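Local coordinates for protein CocE/NonD family hydrolase (Staphylococcus aureus subsp. aureus COL, PDB 3III) that probably hydrolyses ester or amide bonds as a CocE/NonD family alpha/beta hydrolase, its natural substrate not being established, at residues H205-F216 / M527-E535. Sequence-based numbering, arbitrary orientation.
Sequences HGGIPDTGFYRF and MKTRYEHEE. With PLM (palmitic acid), chain G.
Gly212 and Glu532 bring the two backbones together, their CA atoms 4.3 Å apart. Residues 527-535 are an irregular loop that runs past the start of helix 213-224. Thr211 N donates to Glu532 O (2.8 Å), and Phe213 N donates to Arg530 O. Gly212 has no side chain, and its CA lies 3.7 Å from Arg530 O.

Asp210 ties the start of helix 213-224 to the loop 527-535. Its CG is anti to the backbone N (chi1 179°), which turns the carboxylate toward the helix start. OD1 takes Glu532 N (3.0 Å) and Gly212 N from opposite faces of the carboxylate plane; the Gly212 bond makes an Asx turn. OD2 accepts from Tyr214 N. Thr211 OG1 receives a nearly straight bond from Glu534 N (3.0 Å, 170°), and a water links it to Glu532 OE1.

His205 ND1 and His533 NE2 share a hydrogen bond of 2.7 Å, edge to edge, with the ring planes at 72°. Glu517 holds His533 ND1 and Gly272 O holds His205 NE2, so both rings are fixed in rotation. Arg215 meets Glu535 end-on in a two-pronged salt bridge, NH1 to OE2 at 2.9 Å and NH2 to OE1, each oxygen met from above the carboxylate plane. Thr211 CG2 lies over one face of the Arg215 guanidinium, toward its rim. At the other end, the selenomethionine at Met527, in one of its two conformers, sets CG against Phe216 CE1 (3.4 Å), and Phe216 CZ borders the bound palmitic acid at its C6.

The contact joins the hydrolase domain to the C-terminal non-catalytic domain. Helices 198-203 and 234-240 pack against residues 205-216, while strand 447-458 touches Ile208, Pro209 and Arg530.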
loop_
_atom_site.group_PDB
_atom_site.type_symbol
_atom_site.label_atom_id
_atom_site.label_comp_id
_atom_site.label_asym_id
_atom_site.label_seq_id
_atom_site.Cartn_x
_atom_site.Cartn_y
_atom_site.Cartn_z
ATOM N N HIS A 205 -2.403 -4.766 12.799
ATOM C CA HIS A 205 -2.386 -5.905 11.886
ATOM C C HIS A 205 -3.047 -7.074 12.557
ATOM O O HIS A 205 -2.568 -7.553 13.564
ATOM C CB HIS A 205 -0.965 -6.244 11.497
ATOM C CG HIS A 205 -0.276 -5.135 10.814
ATOM N ND1 HIS A 205 0.716 -4.402 11.421
ATOM C CD2 HIS A 205 -0.466 -4.583 9.590
ATOM C CE1 HIS A 205 1.127 -3.463 10.589
ATOM N NE2 HIS A 205 0.437 -3.559 9.470
ATOM N N GLY A 206 -4.186 -7.518 12.011
ATOM C CA GLY A 206 -4.912 -8.606 12.682
ATOM C C GLY A 206 -5.324 -8.261 14.087
ATOM O O GLY A 206 -5.500 -9.139 14.929
ATOM N N GLY A 207 -5.530 -6.965 14.358
ATOM C CA GLY A 207 -5.818 -6.566 15.721
ATOM C C GLY A 207 -4.597 -6.259 16.596
ATOM O O GLY A 207 -4.759 -5.799 17.752
ATOM N N ILE A 208 -3.383 -6.536 16.112
ATOM C CA ILE A 208 -2.162 -6.294 16.938
ATOM C C ILE A 208 -1.683 -4.872 16.563
ATOM O O ILE A 208 -1.370 -4.644 15.388
ATOM C CB ILE A 208 -1.021 -7.311 16.623
ATOM C CG1 ILE A 208 -1.515 -8.758 16.653
ATOM C CG2 ILE A 208 0.209 -7.113 17.583
ATOM C CD1 ILE A 208 -0.417 -9.815 16.180
ATOM N N PRO A 209 -1.547 -3.947 17.537
ATOM C CA PRO A 209 -1.165 -2.578 17.235
ATOM C C PRO A 209 0.237 -2.428 16.669
ATOM O O PRO A 209 1.171 -3.058 17.152
ATOM C CB PRO A 209 -1.305 -1.837 18.562
ATOM C CG PRO A 209 -1.319 -2.856 19.576
ATOM C CD PRO A 209 -1.679 -4.185 18.970
ATOM N N ASP A 210 0.359 -1.615 15.629
ATOM C CA ASP A 210 1.652 -1.302 15.043
ATOM C C ASP A 210 2.291 -0.270 15.964
ATOM O O ASP A 210 1.823 0.861 16.083
ATOM C CB ASP A 210 1.510 -0.764 13.657
ATOM C CG ASP A 210 2.890 -0.384 12.993
ATOM O OD1 ASP A 210 3.948 -0.644 13.609
ATOM O OD2 ASP A 210 2.888 0.271 11.902
ATOM N N THR A 211 3.382 -0.652 16.581
ATOM C CA THR A 211 4.123 0.238 17.471
ATOM C C THR A 211 5.336 0.885 16.749
ATOM O O THR A 211 6.129 1.677 17.339
ATOM C CB THR A 211 4.610 -0.527 18.668
ATOM O OG1 THR A 211 5.522 -1.554 18.252
ATOM C CG2 THR A 211 3.430 -1.096 19.442
ATOM N N GLY A 212 5.466 0.566 15.479
ATOM C CA GLY A 212 6.545 1.092 14.684
ATOM C C GLY A 212 6.121 2.147 13.707
ATOM O O GLY A 212 5.782 3.281 14.119
ATOM N N PHE A 213 6.087 1.775 12.428
ATOM C CA PHE A 213 5.756 2.708 11.354
ATOM C C PHE A 213 4.548 3.634 11.617
ATOM O O PHE A 213 4.648 4.859 11.440
ATOM C CB PHE A 213 5.538 2.019 10.017
ATOM C CG PHE A 213 5.217 2.977 8.944
ATOM C CD1 PHE A 213 6.218 3.709 8.330
ATOM C CD2 PHE A 213 3.906 3.196 8.575
ATOM C CE1 PHE A 213 5.893 4.650 7.327
ATOM C CE2 PHE A 213 3.585 4.097 7.568
ATOM C CZ PHE A 213 4.582 4.825 6.947
ATOM N N TYR A 214 3.442 3.056 12.088
ATOM C CA TYR A 214 2.232 3.858 12.381
ATOM C C TYR A 214 2.516 5.062 13.263
ATOM O O TYR A 214 2.032 6.198 13.007
ATOM C CB TYR A 214 1.174 2.998 13.035
ATOM C CG TYR A 214 -0.086 3.760 13.433
ATOM C CD1 TYR A 214 -1.045 4.097 12.473
ATOM C CD2 TYR A 214 -0.295 4.181 14.765
ATOM C CE1 TYR A 214 -2.185 4.806 12.845
ATOM C CE2 TYR A 214 -1.403 4.882 15.146
ATOM C CZ TYR A 214 -2.381 5.168 14.165
ATOM O OH TYR A 214 -3.508 5.869 14.552
ATOM N N ARG A 215 3.255 4.813 14.320
ATOM C CA ARG A 215 3.614 5.832 15.279
ATOM C C ARG A 215 4.668 6.771 14.727
ATOM O O ARG A 215 4.583 7.970 14.907
ATOM C CB ARG A 215 4.044 5.208 16.604
ATOM C CG ARG A 215 2.982 4.347 17.218
ATOM C CD ARG A 215 3.339 3.751 18.577
ATOM N NE ARG A 215 2.189 2.971 19.058
ATOM C CZ ARG A 215 2.158 2.304 20.196
ATOM N NH1 ARG A 215 3.224 2.255 20.983
ATOM N NH2 ARG A 215 1.050 1.677 20.551
ATOM N N PHE A 216 5.635 6.239 14.007
ATOM C CA PHE A 216 6.655 7.054 13.334
ATOM C C PHE A 216 6.011 8.053 12.335
ATOM O O PHE A 216 6.328 9.272 12.294
ATOM C CB PHE A 216 7.562 6.097 12.601
ATOM C CG PHE A 216 8.479 6.746 11.576
ATOM C CD1 PHE A 216 9.605 7.443 11.994
ATOM C CD2 PHE A 216 8.253 6.593 10.212
ATOM C CE1 PHE A 216 10.461 8.002 11.048
ATOM C CE2 PHE A 216 9.115 7.122 9.290
ATOM C CZ PHE A 216 10.211 7.834 9.721
HETATM N N MSE A 527 15.490 4.301 13.254
HETATM C CA MSE A 527 14.301 4.967 12.763
HETATM C C MSE A 527 13.260 3.950 12.383
HETATM O O MSE A 527 13.556 2.997 11.665
HETATM C CB MSE A 527 14.643 5.803 11.554
HETATM C CG MSE A 527 13.505 6.582 11.026
HETATM SE SE MSE A 527 14.135 7.689 9.534
HETATM C CE MSE A 527 15.294 8.877 10.601
ATOM N N LYS A 528 12.040 4.155 12.883
ATOM C CA LYS A 528 10.998 3.135 12.803
ATOM C C LYS A 528 10.218 3.188 11.485
ATOM O O LYS A 528 9.011 3.417 11.469
ATOM C CB LYS A 528 10.067 3.213 14.038
ATOM C CG LYS A 528 10.775 2.736 15.357
ATOM C CD LYS A 528 9.894 3.010 16.621
ATOM C CE LYS A 528 10.485 2.359 17.940
ATOM N NZ LYS A 528 10.125 3.185 19.184
ATOM N N THR A 529 10.914 2.913 10.384
ATOM C CA THR A 529 10.255 2.923 9.068
ATOM C C THR A 529 9.445 1.658 8.783
ATOM O O THR A 529 8.566 1.683 7.930
ATOM C CB THR A 529 11.275 3.105 7.905
ATOM O OG1 THR A 529 12.209 2.056 7.970
ATOM C CG2 THR A 529 11.981 4.451 7.994
ATOM N N ARG A 530 9.736 0.568 9.510
ATOM C CA ARG A 530 8.987 -0.672 9.342
ATOM C C ARG A 530 7.938 -0.802 10.445
ATOM O O ARG A 530 8.047 -0.175 11.515
ATOM C CB ARG A 530 9.971 -1.819 9.315
ATOM C CG ARG A 530 9.413 -3.157 8.944
ATOM C CD ARG A 530 10.504 -4.176 8.850
ATOM N NE ARG A 530 9.903 -5.447 8.515
ATOM C CZ ARG A 530 10.090 -6.578 9.177
ATOM N NH1 ARG A 530 10.949 -6.654 10.176
ATOM N NH2 ARG A 530 9.416 -7.636 8.831
ATOM N N TYR A 531 6.894 -1.604 10.205
ATOM C CA TYR A 531 5.995 -1.995 11.326
ATOM C C TYR A 531 6.825 -2.617 12.446
ATOM O O TYR A 531 7.896 -3.184 12.175
ATOM C CB TYR A 531 4.847 -2.927 10.854
ATOM C CG TYR A 531 5.335 -4.122 10.053
ATOM C CD1 TYR A 531 6.119 -5.106 10.646
ATOM C CD2 TYR A 531 5.036 -4.245 8.689
ATOM C CE1 TYR A 531 6.575 -6.213 9.910
ATOM C CE2 TYR A 531 5.492 -5.351 7.937
ATOM C CZ TYR A 531 6.281 -6.319 8.546
ATOM O OH TYR A 531 6.681 -7.437 7.780
ATOM N N GLU A 532 6.365 -2.434 13.690
ATOM C CA GLU A 532 6.817 -3.200 14.848
ATOM C C GLU A 532 5.573 -3.590 15.656
ATOM O O GLU A 532 4.495 -2.973 15.501
ATOM C CB GLU A 532 7.800 -2.381 15.680
ATOM C CG GLU A 532 9.092 -2.093 14.948
ATOM C CD GLU A 532 10.087 -1.225 15.731
ATOM O OE1 GLU A 532 9.899 -0.953 16.931
ATOM O OE2 GLU A 532 11.048 -0.785 15.091
ATOM N N HIS A 533 5.702 -4.616 16.483
ATOM C CA HIS A 533 4.590 -5.047 17.308
ATOM C C HIS A 533 5.090 -5.357 18.718
ATOM O O HIS A 533 5.106 -6.501 19.146
ATOM C CB HIS A 533 3.872 -6.253 16.626
ATOM C CG HIS A 533 3.377 -5.950 15.233
ATOM N ND1 HIS A 533 4.120 -6.229 14.102
ATOM C CD2 HIS A 533 2.227 -5.404 14.792
ATOM C CE1 HIS A 533 3.459 -5.835 13.033
ATOM N NE2 HIS A 533 2.314 -5.321 13.421
ATOM N N GLU A 534 5.531 -4.328 19.419
ATOM C CA GLU A 534 6.175 -4.511 20.708
ATOM C C GLU A 534 5.195 -4.498 21.883
ATOM O O GLU A 534 5.610 -4.667 23.030
ATOM C CB GLU A 534 7.240 -3.441 20.927
ATOM C CG GLU A 534 8.342 -3.440 19.883
ATOM C CD GLU A 534 9.390 -4.472 20.113
ATOM O OE1 GLU A 534 9.898 -4.628 21.243
ATOM O OE2 GLU A 534 9.735 -5.138 19.139
ATOM N N GLU A 535 3.910 -4.250 21.619
ATOM C CA GLU A 535 2.901 -4.347 22.667
ATOM C C GLU A 535 2.072 -5.609 22.440
ATOM O O GLU A 535 1.125 -5.605 21.647
ATOM C CB GLU A 535 2.030 -3.071 22.707
ATOM C CG GLU A 535 2.814 -1.898 23.263
ATOM C CD GLU A 535 2.172 -0.534 23.015
ATOM O OE1 GLU A 535 1.001 -0.453 22.585
ATOM O OE2 GLU A 535 2.858 0.478 23.262
HETATM C C1 PLM G . 4.899 7.654 3.377
HETATM O O1 PLM G . 3.775 8.048 3.070
HETATM O O2 PLM G . 5.297 6.589 2.874
HETATM C C2 PLM G . 5.705 8.444 4.358
HETATM C C3 PLM G . 7.146 7.971 4.445
HETATM C C4 PLM G . 8.068 8.830 5.311
HETATM C C5 PLM G . 9.581 8.504 5.139
HETATM C C6 PLM G . 10.505 8.842 6.340
HETATM C C7 PLM G . 11.797 9.667 6.124
HETATM C C8 PLM G . 13.139 8.896 5.998
HETATM O O HOH W 1 7.911 -0.515 18.600
#